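Local atomic coordinates of pullulanase (Bacillus acidopullulyticus, PDB entry 2WAN), a protein that hydrolyses alpha-1,6-glucosidic linkages in pullulan and, as a debranching enzyme of starch breakdown, probably in branched starch polysaccharides as well. Residues A[329-334]-A[378-383]; A[333-338]-A[568-573]; A[606-611]-A[637-642]; A[727-732]-A[773-778]. One frame throughout, in Å; residues are numbered along the deposited sequence.

Interaction 1: residues A[329-334]-A[378-383]; sequences FRVWAP and YLYQVT
Aromatic packing across a beta-sandwich core joins F329 and V331 to Y378 and Y380, in the part of the chain that belongs to carbohydrate-binding module 48. The axes of segments 329-332 and 378-383 pass 9.9 Å apart and cross at -42°; the two strands are not hydrogen-bonded neighbours, and side chains from both fill the gap, sliding past each other in opposite directions. F329 turns the edge of its ring onto the face of Y378 in a T-shaped stack, centroids 5.0 Å apart and planes at 66°. CE2 of F329 stands over the centre of the Y378 ring, its nearest atom there being CD2 of Y378 at 3.7 Å. Y378 places CG between its backbone N and carbonyl carbon (chi1 75°), which lays the ring beneath that edge. Two residues on, the Y380 ring takes V331 over one face in a CH-pi contact, CB of V331 lying 4.0 Å from the ring centroid, while Y378 lies over the opposite face. The hydroxyl of Y380 ends beside CB of F329, and both tyrosine hydroxyls are hydrogen-bonded to the carboxylate of D393, which satisfies these buried polar ends. With a leucine in place of Y378, the F329 edge would probably lose its aromatic partner and D393 one of its two tyrosine partners. L341 of strand 338-344 also packs on F329 and Y378, completing an interior characteristic of the immunoglobulin-like beta-sandwich of this module family.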
loop_
_atom_site.group_PDB
_atom_site.type_symbol
_atom_site.label_atom_id
_atom_site.label_comp_id
_atom_site.label_asym_id
_atom_site.label_seq_id
_atom_site.Cartn_x
_atom_site.Cartn_y
_atom_site.Cartn_z
ATOM N N PHE A 329 -3.184 18.515 25.485
ATOM C CA PHE A 329 -2.743 18.576 24.093
ATOM C C PHE A 329 -1.295 18.131 24.054
ATOM O O PHE A 329 -0.522 18.409 24.981
ATOM C CB PHE A 329 -2.859 19.994 23.537
ATOM C CG PHE A 329 -4.256 20.565 23.604
ATOM C CD1 PHE A 329 -4.755 21.114 24.791
ATOM C CD2 PHE A 329 -5.075 20.558 22.469
ATOM C CE1 PHE A 329 -6.047 21.648 24.843
ATOM C CE2 PHE A 329 -6.366 21.098 22.505
ATOM C CZ PHE A 329 -6.854 21.644 23.704
ATOM N N ARG A 330 -0.932 17.415 22.992
ATOM C CA ARG A 330 0.461 17.023 22.783
ATOM C C ARG A 330 0.745 16.887 21.304
ATOM O O ARG A 330 -0.053 16.291 20.564
ATOM C CB ARG A 330 0.824 15.721 23.510
ATOM C CG ARG A 330 2.360 15.494 23.554
ATOM C CD ARG A 330 2.759 14.188 24.218
ATOM N NE ARG A 330 2.502 14.168 25.664
ATOM C CZ ARG A 330 3.396 14.497 26.597
ATOM N NH1 ARG A 330 4.614 14.895 26.254
ATOM N NH2 ARG A 330 3.069 14.427 27.879
ATOM N N VAL A 331 1.864 17.478 20.878
ATOM C CA VAL A 331 2.279 17.470 19.467
ATOM C C VAL A 331 3.784 17.222 19.375
ATOM O O VAL A 331 4.554 17.719 20.213
ATOM C CB VAL A 331 1.886 18.802 18.736
ATOM C CG1 VAL A 331 2.614 20.025 19.351
ATOM C CG2 VAL A 331 2.141 18.711 17.224
ATOM N N TRP A 332 4.201 16.443 18.372
ATOM C CA TRP A 332 5.617 16.169 18.136
ATOM C C TRP A 332 6.201 17.208 17.183
ATOM O O TRP A 332 5.798 17.292 16.024
ATOM C CB TRP A 332 5.792 14.752 17.564
ATOM C CG TRP A 332 7.235 14.288 17.486
ATOM C CD1 TRP A 332 8.083 14.039 18.533
ATOM C CD2 TRP A 332 7.972 14.010 16.292
ATOM N NE1 TRP A 332 9.318 13.625 18.055
ATOM C CE2 TRP A 332 9.270 13.596 16.684
ATOM C CE3 TRP A 332 7.657 14.055 14.924
ATOM C CZ2 TRP A 332 10.258 13.238 15.750
ATOM C CZ3 TRP A 332 8.637 13.708 13.999
ATOM C CH2 TRP A 332 9.923 13.305 14.418
ATOM N N ALA A 333 7.130 18.024 17.681
ATOM C CA ALA A 333 7.732 19.080 16.861
ATOM C C ALA A 333 9.182 19.301 17.308
ATOM O O ALA A 333 9.507 20.339 17.909
ATOM C CB ALA A 333 6.930 20.370 16.959
ATOM N N PRO A 334 10.050 18.323 17.001
ATOM C CA PRO A 334 11.404 18.261 17.565
ATOM C C PRO A 334 12.349 19.352 17.083
ATOM O O PRO A 334 13.397 19.569 17.707
ATOM C CB PRO A 334 11.904 16.880 17.127
ATOM C CG PRO A 334 11.179 16.606 15.862
ATOM C CD PRO A 334 9.786 17.180 16.100
ATOM N N TYR A 378 -9.295 24.509 17.617
ATOM C CA TYR A 378 -7.908 24.844 17.918
ATOM C C TYR A 378 -6.955 24.637 16.754
ATOM O O TYR A 378 -7.258 23.941 15.767
ATOM C CB TYR A 378 -7.388 24.058 19.131
ATOM C CG TYR A 378 -7.054 22.570 18.920
ATOM C CD1 TYR A 378 -8.064 21.627 18.711
ATOM C CD2 TYR A 378 -5.724 22.118 18.973
ATOM C CE1 TYR A 378 -7.764 20.271 18.548
ATOM C CE2 TYR A 378 -5.407 20.754 18.815
ATOM C CZ TYR A 378 -6.438 19.844 18.613
ATOM O OH TYR A 378 -6.171 18.514 18.484
ATOM N N LEU A 379 -5.814 25.301 16.879
ATOM C CA LEU A 379 -4.691 25.145 15.962
ATOM C C LEU A 379 -3.421 25.160 16.783
ATOM O O LEU A 379 -3.403 25.703 17.914
ATOM C CB LEU A 379 -4.623 26.314 14.980
ATOM C CG LEU A 379 -5.670 26.385 13.864
ATOM C CD1 LEU A 379 -5.625 27.731 13.152
ATOM C CD2 LEU A 379 -5.474 25.220 12.875
ATOM N N TYR A 380 -2.362 24.566 16.227
ATOM C CA TYR A 380 -0.992 24.786 16.741
ATOM C C TYR A 380 -0.293 25.868 15.937
ATOM O O TYR A 380 -0.374 25.900 14.714
ATOM C CB TYR A 380 -0.149 23.494 16.711
ATOM C CG TYR A 380 -0.711 22.367 17.555
ATOM C CD1 TYR A 380 -0.983 22.552 18.920
ATOM C CD2 TYR A 380 -0.940 21.102 17.001
ATOM C CE1 TYR A 380 -1.494 21.513 19.699
ATOM C CE2 TYR A 380 -1.422 20.053 17.780
ATOM C CZ TYR A 380 -1.718 20.272 19.119
ATOM O OH TYR A 380 -2.215 19.250 19.887
ATOM N N GLN A 381 0.401 26.755 16.644
ATOM C CA GLN A 381 1.221 27.765 16.005
ATOM C C GLN A 381 2.682 27.381 16.240
ATOM O O GLN A 381 3.156 27.329 17.380
ATOM C CB GLN A 381 0.882 29.145 16.559
ATOM C CG GLN A 381 1.640 30.281 15.852
ATOM C CD GLN A 381 1.242 31.648 16.379
ATOM O OE1 GLN A 381 0.514 32.384 15.725
ATOM N NE2 GLN A 381 1.698 31.975 17.576
ATOM N N VAL A 382 3.368 27.050 15.152
ATOM C CA VAL A 382 4.674 26.408 15.239
ATOM C C VAL A 382 5.730 27.291 14.605
ATOM O O VAL A 382 5.623 27.649 13.427
ATOM C CB VAL A 382 4.683 25.023 14.516
ATOM C CG1 VAL A 382 6.030 24.347 14.678
ATOM C CG2 VAL A 382 3.568 24.111 15.055
ATOM N N THR A 383 6.745 27.635 15.401
ATOM C CA THR A 383 7.889 28.398 14.923
ATOM C C THR A 383 9.056 27.445 14.681
ATOM O O THR A 383 9.536 26.791 15.613
ATOM C CB THR A 383 8.296 29.513 15.924
ATOM O OG1 THR A 383 7.170 30.384 16.143
ATOM C CG2 THR A 383 9.478 30.319 15.368
#

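Interaction 2: residues A[333-338]-A[568-573]; sequences APTASN and IVPQYY
The interface between the carbohydrate-binding module 48 and the catalytic domain runs through this contact, where a type I beta turn, A333 to A336, meets the chain leaving helix 564-568. Two small apolar contacts carry it. CB of A333 rests against CG2 of I568 at 3.9 Å, and the P334 ring presses its CD carbon between the two methyls of V569, with CG2 at 3.9 Å and CG1 slightly farther. V569 sets CG1 anti to its backbone N (chi1 -164°) and CG2 beside that N, a rotation that turns both methyls to CD of P334; the two side chains cross at about a right angle. The polar link is made by water 1: it accepts from the backbone N of T335 at 3.0 Å and donates to the carbonyl O of I568 at 2.8 Å, bridging the turn to the last helical residue. OG1 of T335 lies 4.2 Å from CD of P570. The turn is closed by the bond from A336 N to A333 O, and beyond it S337 and N338 both face T383 in a classic beta bulge. I568 also touches V331, and V569 touches W332, which extends the apolar seam onto strand 326-332. Such a loop-to-loop seam, apolar with a bridging water, joins the beta-sandwich module to the amylase-type barrel domain.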
loop_
_atom_site.group_PDB
_atom_site.type_symbol
_atom_site.label_atom_id
_atom_site.label_comp_id
_atom_site.label_asym_id
_atom_site.label_seq_id
_atom_site.Cartn_x
_atom_site.Cartn_y
_atom_site.Cartn_z
ATOM N N ALA A 333 7.130 18.024 17.681
ATOM C CA ALA A 333 7.732 19.080 16.861
ATOM C C ALA A 333 9.182 19.301 17.308
ATOM O O ALA A 333 9.507 20.339 17.909
ATOM C CB ALA A 333 6.930 20.370 16.959
ATOM N N PRO A 334 10.050 18.323 17.001
ATOM C CA PRO A 334 11.404 18.261 17.565
ATOM C C PRO A 334 12.349 19.352 17.083
ATOM O O PRO A 334 13.397 19.569 17.707
ATOM C CB PRO A 334 11.904 16.880 17.127
ATOM C CG PRO A 334 11.179 16.606 15.862
ATOM C CD PRO A 334 9.786 17.180 16.100
ATOM N N THR A 335 12.001 20.030 15.995
ATOM C CA THR A 335 12.856 21.112 15.490
ATOM C C THR A 335 12.310 22.514 15.789
ATOM O O THR A 335 12.965 23.523 15.502
ATOM C CB THR A 335 13.098 20.977 13.986
ATOM O OG1 THR A 335 11.861 21.167 13.296
ATOM C CG2 THR A 335 13.688 19.608 13.651
ATOM N N ALA A 336 11.115 22.588 16.373
ATOM C CA ALA A 336 10.502 23.885 16.660
ATOM C C ALA A 336 11.244 24.629 17.776
ATOM O O ALA A 336 11.730 24.012 18.723
ATOM C CB ALA A 336 9.023 23.724 17.022
ATOM N N SER A 337 11.330 25.953 17.640
ATOM C CA SER A 337 11.843 26.806 18.725
ATOM C C SER A 337 10.718 27.211 19.681
ATOM O O SER A 337 10.961 27.506 20.859
ATOM C CB SER A 337 12.533 28.051 18.158
ATOM O OG SER A 337 11.642 28.861 17.409
ATOM N N ASN A 338 9.491 27.228 19.160
ATOM C CA ASN A 338 8.314 27.553 19.953
ATOM C C ASN A 338 7.068 26.895 19.381
ATOM O O ASN A 338 6.919 26.815 18.158
ATOM C CB ASN A 338 8.092 29.067 19.994
ATOM C CG ASN A 338 7.191 29.487 21.137
ATOM O OD1 ASN A 338 7.024 28.755 22.106
ATOM N ND2 ASN A 338 6.603 30.672 21.024
ATOM N N ILE A 568 4.539 21.423 10.665
ATOM C CA ILE A 568 4.923 21.051 12.027
ATOM C C ILE A 568 6.365 20.531 12.084
ATOM O O ILE A 568 7.142 20.957 12.944
ATOM C CB ILE A 568 3.911 20.044 12.656
ATOM C CG1 ILE A 568 2.507 20.666 12.661
ATOM C CG2 ILE A 568 4.345 19.622 14.092
ATOM C CD1 ILE A 568 1.392 19.704 13.042
ATOM N N VAL A 569 6.713 19.615 11.179
ATOM C CA VAL A 569 8.070 19.053 11.113
ATOM C C VAL A 569 8.503 19.038 9.637
ATOM O O VAL A 569 8.302 18.026 8.941
ATOM C CB VAL A 569 8.166 17.616 11.703
ATOM C CG1 VAL A 569 9.628 17.237 11.962
ATOM C CG2 VAL A 569 7.376 17.478 13.012
ATOM N N PRO A 570 9.075 20.167 9.152
ATOM C CA PRO A 570 9.373 20.364 7.734
ATOM C C PRO A 570 10.043 19.167 7.060
ATOM O O PRO A 570 11.104 18.698 7.500
ATOM C CB PRO A 570 10.269 21.615 7.743
ATOM C CG PRO A 570 9.690 22.430 8.869
ATOM C CD PRO A 570 9.342 21.401 9.930
ATOM N N GLN A 571 9.367 18.672 6.020
ATOM C CA GLN A 571 9.798 17.541 5.164
ATOM C C GLN A 571 9.830 16.141 5.757
ATOM O O GLN A 571 9.800 15.168 5.006
ATOM C CB GLN A 571 11.162 17.802 4.513
ATOM C CG GLN A 571 11.185 18.963 3.532
ATOM C CD GLN A 571 12.536 19.058 2.844
ATOM O OE1 GLN A 571 13.380 18.168 2.989
ATOM N NE2 GLN A 571 12.754 20.142 2.110
ATOM N N TYR A 572 9.930 16.031 7.079
ATOM C CA TYR A 572 10.255 14.774 7.728
ATOM C C TYR A 572 9.217 13.664 7.536
ATOM O O TYR A 572 9.564 12.485 7.592
ATOM C CB TYR A 572 10.519 14.982 9.228
ATOM C CG TYR A 572 11.015 13.728 9.925
ATOM C CD1 TYR A 572 12.346 13.328 9.811
ATOM C CD2 TYR A 572 10.157 12.952 10.710
ATOM C CE1 TYR A 572 12.801 12.195 10.434
ATOM C CE2 TYR A 572 10.600 11.813 11.338
ATOM C CZ TYR A 572 11.929 11.437 11.199
ATOM O OH TYR A 572 12.378 10.322 11.810
ATOM N N TYR A 573 7.951 14.034 7.338
ATOM C CA TYR A 573 6.913 13.001 7.136
ATOM C C TYR A 573 6.926 12.420 5.720
ATOM O O TYR A 573 6.178 11.472 5.440
ATOM C CB TYR A 573 5.508 13.528 7.496
ATOM C CG TYR A 573 5.260 13.666 8.990
ATOM C CD1 TYR A 573 4.815 12.571 9.751
ATOM C CD2 TYR A 573 5.456 14.892 9.640
ATOM C CE1 TYR A 573 4.577 12.689 11.132
ATOM C CE2 TYR A 573 5.229 15.023 11.012
ATOM C CZ TYR A 573 4.788 13.916 11.752
ATOM O OH TYR A 573 4.539 14.054 13.111
HETATM O O HOH W 1 9.543 20.406 14.377
#

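Interaction 3: residues A[606-611]-A[637-642]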
loop_
_atom_site.group_PDB
_atom_site.type_symbol
_atom_site.label_atom_id
_atom_site.label_comp_id
_atom_site.label_asym_id
_atom_site.label_seq_id
_atom_site.Cartn_x
_atom_site.Cartn_y
_atom_site.Cartn_z
ATOM N N SER A 606 -3.168 5.701 13.850
ATOM C CA SER A 606 -4.386 5.951 13.060
ATOM C C SER A 606 -5.215 4.679 12.836
ATOM O O SER A 606 -6.420 4.677 13.073
ATOM C CB SER A 606 -4.051 6.598 11.718
ATOM O OG SER A 606 -5.252 6.985 11.061
ATOM N N VAL A 607 -4.585 3.598 12.382
ATOM C CA VAL A 607 -5.363 2.377 12.098
ATOM C C VAL A 607 -5.927 1.804 13.412
ATOM O O VAL A 607 -7.041 1.298 13.439
ATOM C CB VAL A 607 -4.599 1.306 11.262
ATOM C CG1 VAL A 607 -4.358 1.804 9.834
ATOM C CG2 VAL A 607 -3.285 0.887 11.932
ATOM N N ASN A 608 -5.175 1.920 14.501
ATOM C CA ASN A 608 -5.711 1.503 15.803
ATOM C C ASN A 608 -6.945 2.305 16.181
ATOM O O ASN A 608 -7.907 1.742 16.696
ATOM C CB ASN A 608 -4.663 1.623 16.906
ATOM C CG ASN A 608 -3.786 0.387 17.000
ATOM O OD1 ASN A 608 -4.151 -0.600 17.642
ATOM N ND2 ASN A 608 -2.628 0.435 16.358
ATOM N N TYR A 609 -6.893 3.614 15.925
ATOM C CA TYR A 609 -7.996 4.519 16.262
ATOM C C TYR A 609 -9.243 4.140 15.453
ATOM O O TYR A 609 -10.350 4.064 16.018
ATOM C CB TYR A 609 -7.616 5.988 15.992
ATOM C CG TYR A 609 -8.800 6.926 16.084
ATOM C CD1 TYR A 609 -9.398 7.218 17.327
ATOM C CD2 TYR A 609 -9.344 7.513 14.939
ATOM C CE1 TYR A 609 -10.490 8.093 17.415
ATOM C CE2 TYR A 609 -10.451 8.379 15.014
ATOM C CZ TYR A 609 -11.017 8.662 16.257
ATOM O OH TYR A 609 -12.112 9.499 16.338
ATOM N N TRP A 610 -9.084 3.925 14.145
ATOM C CA TRP A 610 -10.242 3.555 13.325
ATOM C C TRP A 610 -10.888 2.232 13.771
ATOM O O TRP A 610 -12.121 2.106 13.831
ATOM C CB TRP A 610 -9.883 3.543 11.831
ATOM C CG TRP A 610 -9.838 4.946 11.290
ATOM C CD1 TRP A 610 -8.727 5.723 11.131
ATOM C CD2 TRP A 610 -10.957 5.758 10.909
ATOM N NE1 TRP A 610 -9.074 6.964 10.641
ATOM C CE2 TRP A 610 -10.442 7.015 10.502
ATOM C CE3 TRP A 610 -12.351 5.543 10.869
ATOM C CZ2 TRP A 610 -11.266 8.060 10.044
ATOM C CZ3 TRP A 610 -13.186 6.585 10.403
ATOM C CH2 TRP A 610 -12.629 7.833 9.998
ATOM N N VAL A 611 -10.070 1.242 14.106
ATOM C CA VAL A 611 -10.633 -0.008 14.627
ATOM C C VAL A 611 -11.301 0.209 15.993
ATOM O O VAL A 611 -12.420 -0.240 16.231
ATOM C CB VAL A 611 -9.548 -1.101 14.729
ATOM C CG1 VAL A 611 -10.074 -2.305 15.545
ATOM C CG2 VAL A 611 -9.112 -1.526 13.294
ATOM N N ASN A 637 0.647 -7.107 13.056
ATOM C CA ASN A 637 0.841 -7.587 14.426
ATOM C C ASN A 637 0.013 -6.821 15.466
ATOM O O ASN A 637 -0.589 -7.430 16.348
ATOM C CB ASN A 637 2.333 -7.601 14.786
ATOM C CG ASN A 637 3.113 -8.667 14.018
ATOM O OD1 ASN A 637 2.534 -9.540 13.375
ATOM N ND2 ASN A 637 4.436 -8.585 14.071
ATOM N N GLU A 638 -0.010 -5.492 15.368
ATOM C CA GLU A 638 -0.775 -4.678 16.319
ATOM C C GLU A 638 -2.272 -4.921 16.192
ATOM O O GLU A 638 -2.965 -5.140 17.197
ATOM C CB GLU A 638 -0.473 -3.185 16.157
ATOM C CG GLU A 638 0.911 -2.788 16.648
ATOM C CD GLU A 638 1.087 -1.292 16.823
ATOM O OE1 GLU A 638 0.100 -0.520 16.703
ATOM O OE2 GLU A 638 2.243 -0.892 17.083
ATOM N N LEU A 639 -2.775 -4.905 14.956
ATOM C CA LEU A 639 -4.204 -5.099 14.778
ATOM C C LEU A 639 -4.655 -6.529 15.100
ATOM O O LEU A 639 -5.738 -6.709 15.675
ATOM C CB LEU A 639 -4.676 -4.645 13.394
ATOM C CG LEU A 639 -4.464 -3.148 13.140
ATOM C CD1 LEU A 639 -4.910 -2.833 11.725
ATOM C CD2 LEU A 639 -5.196 -2.259 14.175
ATOM N N HIS A 640 -3.835 -7.533 14.772
ATOM C CA HIS A 640 -4.217 -8.930 15.064
ATOM C C HIS A 640 -4.167 -9.227 16.568
ATOM O O HIS A 640 -4.846 -10.125 17.057
ATOM C CB HIS A 640 -3.377 -9.943 14.270
ATOM C CG HIS A 640 -3.668 -9.944 12.794
ATOM N ND1 HIS A 640 -4.946 -9.918 12.279
ATOM C CD2 HIS A 640 -2.834 -9.973 11.725
ATOM C CE1 HIS A 640 -4.887 -9.928 10.954
ATOM N NE2 HIS A 640 -3.617 -9.968 10.593
ATOM N N ALA A 641 -3.369 -8.455 17.296
ATOM C CA ALA A 641 -3.381 -8.535 18.762
ATOM C C ALA A 641 -4.712 -8.067 19.357
ATOM O O ALA A 641 -5.140 -8.568 20.402
ATOM C CB ALA A 641 -2.202 -7.747 19.362
ATOM N N ILE A 642 -5.360 -7.109 18.697
ATOM C CA ILE A 642 -6.691 -6.650 19.100
ATOM C C ILE A 642 -7.717 -7.718 18.705
ATOM O O ILE A 642 -8.538 -8.140 19.520
ATOM C CB ILE A 642 -7.016 -5.291 18.444
ATOM C CG1 ILE A 642 -6.112 -4.203 19.038
ATOM C CG2 ILE A 642 -8.521 -4.915 18.595
ATOM C CD1 ILE A 642 -6.000 -3.002 18.177
#
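Helices 606-611 and 637-642 run side by side in nearly the same direction, their axes 10.4 Å apart and crossing at -23°, with N608 and L639 as the closest pair of CA atoms. They belong to the outer helical layer of the catalytic (beta/alpha)8 barrel, and strand 618-621 comes between them in the chain. On the barrel side, L639 pushes its two methyls into the neighbouring helix: CD1 meets CG2 of V607 at 4.1 Å and CD2 meets CG2 of V611 at the same distance. F619 of strand 618-621 touches all three residues from the barrel side. V611 extends the apolar seam to I642, CG1 to CG2. The polar part belongs to N608, whose ND2 gives a bent bond to OE1 of E638 (2.9 Å, N-H...O angle 132°). The oxygen is tilted 23° from the amide plane. ND2 also bonds to the backbone O of L604, so two acceptors fix the amide's rotation. A leucine at N608 would probably leave OE1 of E638 without this donor and lose the polar tie between the helices. On the other branch of the amide, OD1 of N608 sits 3.1 Å from CD1 of I642.

Interaction 4: residues A[727-732]-A[773-778]; sequences ETINYV and VPFMQG
I729 lies alongside V773, its CD1 methyl 3.7 Å from CB of V773, the two side chains pointing the same way from one face of the sheet. They sit on strands 728-730 and 773-777, the seventh and eighth strands of the parallel (beta/alpha)8 barrel of the catalytic domain. The second methyl of I729, CG2, is anti to the backbone N and reaches the next residue but one across the pair, resting 3.5 Å from CB of F775. Y731 follows: its CB comes 3.6 Å from CD2 of F775, while its ring leads away and meets F679 edge to face; F679 also pairs edge to face with F775. The OH of Y731 bonds to R684. Three backbone bonds join the strands in parallel register, I729 opposite V773 and N730 opposite P774. V773 N donates to T728 O at 2.9 Å, N730 N to V773 O, and F775 N to N730 O at 3.0 Å. On the other face, the N730 amide is held from two ends: OD1 accepts from OG1 of T728 at 2.9 Å, and ND2 bonds to the backbone O of Q771. Strand 773-777 also pairs with strand 435-438 through I435, which closes the barrel. Beyond the last direct bond, the strands part and water 2 spans them, accepting from V732 N at 2.8 Å and donating to F775 O at 2.7 Å.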
loop_
_atom_site.group_PDB
_atom_site.type_symbol
_atom_site.label_atom_id
_atom_site.label_comp_id
_atom_site.label_asym_id
_atom_site.label_seq_id
_atom_site.Cartn_x
_atom_site.Cartn_y
_atom_site.Cartn_z
ATOM N N GLU A 727 -3.263 -14.755 1.336
ATOM C CA GLU A 727 -2.381 -13.691 0.837
ATOM C C GLU A 727 -2.703 -13.175 -0.560
ATOM O O GLU A 727 -2.081 -12.204 -1.008
ATOM C CB GLU A 727 -0.906 -14.149 0.886
ATOM C CG GLU A 727 -0.496 -14.466 2.316
ATOM C CD GLU A 727 0.889 -15.082 2.410
ATOM O OE1 GLU A 727 1.542 -15.261 1.356
ATOM O OE2 GLU A 727 1.310 -15.385 3.544
ATOM N N THR A 728 -3.666 -13.810 -1.243
ATOM C CA THR A 728 -4.067 -13.340 -2.567
ATOM C C THR A 728 -5.504 -12.837 -2.570
ATOM O O THR A 728 -6.437 -13.557 -2.163
ATOM C CB THR A 728 -3.860 -14.413 -3.699
ATOM O OG1 THR A 728 -4.315 -13.871 -4.948
ATOM C CG2 THR A 728 -4.645 -15.734 -3.400
ATOM N N ILE A 729 -5.663 -11.598 -3.031
ATOM C CA ILE A 729 -6.986 -11.021 -3.309
ATOM C C ILE A 729 -7.263 -11.197 -4.806
ATOM O O ILE A 729 -6.701 -10.486 -5.647
ATOM C CB ILE A 729 -7.066 -9.527 -2.915
ATOM C CG1 ILE A 729 -6.410 -9.271 -1.545
ATOM C CG2 ILE A 729 -8.560 -9.018 -2.968
ATOM C CD1 ILE A 729 -7.041 -10.050 -0.356
ATOM N N ASN A 730 -8.138 -12.152 -5.125
ATOM C CA ASN A 730 -8.424 -12.500 -6.512
ATOM C C ASN A 730 -9.488 -11.561 -7.055
ATOM O O ASN A 730 -10.491 -11.300 -6.387
ATOM C CB ASN A 730 -8.938 -13.944 -6.589
ATOM C CG ASN A 730 -7.894 -14.951 -6.159
ATOM O OD1 ASN A 730 -6.696 -14.761 -6.399
ATOM N ND2 ASN A 730 -8.336 -16.035 -5.533
ATOM N N TYR A 731 -9.271 -11.057 -8.269
ATOM C CA TYR A 731 -10.239 -10.116 -8.842
ATOM C C TYR A 731 -10.036 -9.994 -10.338
ATOM O O TYR A 731 -8.988 -10.425 -10.882
ATOM C CB TYR A 731 -10.149 -8.727 -8.171
ATOM C CG TYR A 731 -8.956 -7.878 -8.593
ATOM C CD1 TYR A 731 -7.642 -8.324 -8.424
ATOM C CD2 TYR A 731 -9.147 -6.613 -9.157
ATOM C CE1 TYR A 731 -6.541 -7.517 -8.820
ATOM C CE2 TYR A 731 -8.060 -5.809 -9.548
ATOM C CZ TYR A 731 -6.766 -6.271 -9.374
ATOM O OH TYR A 731 -5.704 -5.475 -9.757
ATOM N N VAL A 732 -11.048 -9.415 -10.980
ATOM C CA VAL A 732 -10.979 -9.091 -12.403
ATOM C C VAL A 732 -11.150 -7.582 -12.666
ATOM O O VAL A 732 -10.558 -7.066 -13.617
ATOM C CB VAL A 732 -11.951 -9.975 -13.232
ATOM C CG1 VAL A 732 -13.396 -9.687 -12.882
ATOM C CG2 VAL A 732 -11.711 -9.788 -14.769
ATOM N N VAL A 773 -8.933 -15.043 -1.662
ATOM C CA VAL A 773 -9.919 -14.070 -1.187
ATOM C C VAL A 773 -10.634 -13.396 -2.353
ATOM O O VAL A 773 -10.036 -12.572 -3.038
ATOM C CB VAL A 773 -9.288 -12.972 -0.291
ATOM C CG1 VAL A 773 -10.408 -12.097 0.318
ATOM C CG2 VAL A 773 -8.414 -13.610 0.822
ATOM N N PRO A 774 -11.914 -13.734 -2.584
ATOM C CA PRO A 774 -12.564 -13.116 -3.746
ATOM C C PRO A 774 -12.981 -11.660 -3.506
ATOM O O PRO A 774 -13.562 -11.341 -2.461
ATOM C CB PRO A 774 -13.803 -13.990 -3.952
ATOM C CG PRO A 774 -14.115 -14.510 -2.567
ATOM C CD PRO A 774 -12.753 -14.779 -1.973
ATOM N N PHE A 775 -12.758 -10.817 -4.510
ATOM C CA PHE A 775 -13.073 -9.386 -4.432
ATOM C C PHE A 775 -13.798 -9.045 -5.714
ATOM O O PHE A 775 -13.435 -9.567 -6.795
ATOM C CB PHE A 775 -11.742 -8.597 -4.375
ATOM C CG PHE A 775 -11.880 -7.103 -4.604
ATOM C CD1 PHE A 775 -11.863 -6.210 -3.528
ATOM C CD2 PHE A 775 -11.982 -6.587 -5.895
ATOM C CE1 PHE A 775 -11.944 -4.826 -3.741
ATOM C CE2 PHE A 775 -12.082 -5.218 -6.115
ATOM C CZ PHE A 775 -12.079 -4.334 -5.030
ATOM N N MET A 776 -14.803 -8.176 -5.611
ATOM C CA MET A 776 -15.491 -7.677 -6.817
ATOM C C MET A 776 -15.743 -6.180 -6.704
ATOM O O MET A 776 -15.983 -5.653 -5.596
ATOM C CB MET A 776 -16.813 -8.427 -7.046
ATOM C CG MET A 776 -17.852 -8.240 -5.925
ATOM S SD MET A 776 -19.420 -9.081 -6.181
ATOM C CE MET A 776 -20.134 -8.083 -7.497
ATOM N N GLN A 777 -15.687 -5.498 -7.850
ATOM C CA GLN A 777 -16.111 -4.105 -7.905
ATOM C C GLN A 777 -17.633 -4.063 -7.762
ATOM O O GLN A 777 -18.355 -4.702 -8.520
ATOM C CB GLN A 777 -15.728 -3.462 -9.243
ATOM C CG GLN A 777 -16.061 -1.950 -9.251
ATOM C CD GLN A 777 -15.768 -1.214 -10.551
ATOM O OE1 GLN A 777 -15.835 0.015 -10.571
ATOM N NE2 GLN A 777 -15.469 -1.942 -11.640
ATOM N N GLY A 778 -18.123 -3.318 -6.777
ATOM C CA GLY A 778 -19.570 -3.205 -6.580
ATOM C C GLY A 778 -20.267 -2.749 -7.857
ATOM O O GLY A 778 -19.815 -1.845 -8.538
HETATM O O HOH W 2 -13.436 -9.242 -9.485
#

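Overall arrangement
Interactions 1 and 2 form one region: their centres are 9 Å apart, they share A333 and P334, and T383 of interaction 1 probably hydrogen-bonds to S337 and N338 of interaction 2. Interaction 1 lies inside the carbohydrate-binding module, and interaction 2 carries that module over to the catalytic domain. Interactions 3 and 4 follow in series along the chain, both within the (beta/alpha)8 barrel, centres 23 Å apart. Interaction 4 lies across the chain's centre from interactions 1 and 2, about 42 and 41 Å away, centre to centre. Interaction 3 touches none of the others, nearest atoms about 10 to 11 Å away; the four sample module, domain junction, helical layer and barrel wall.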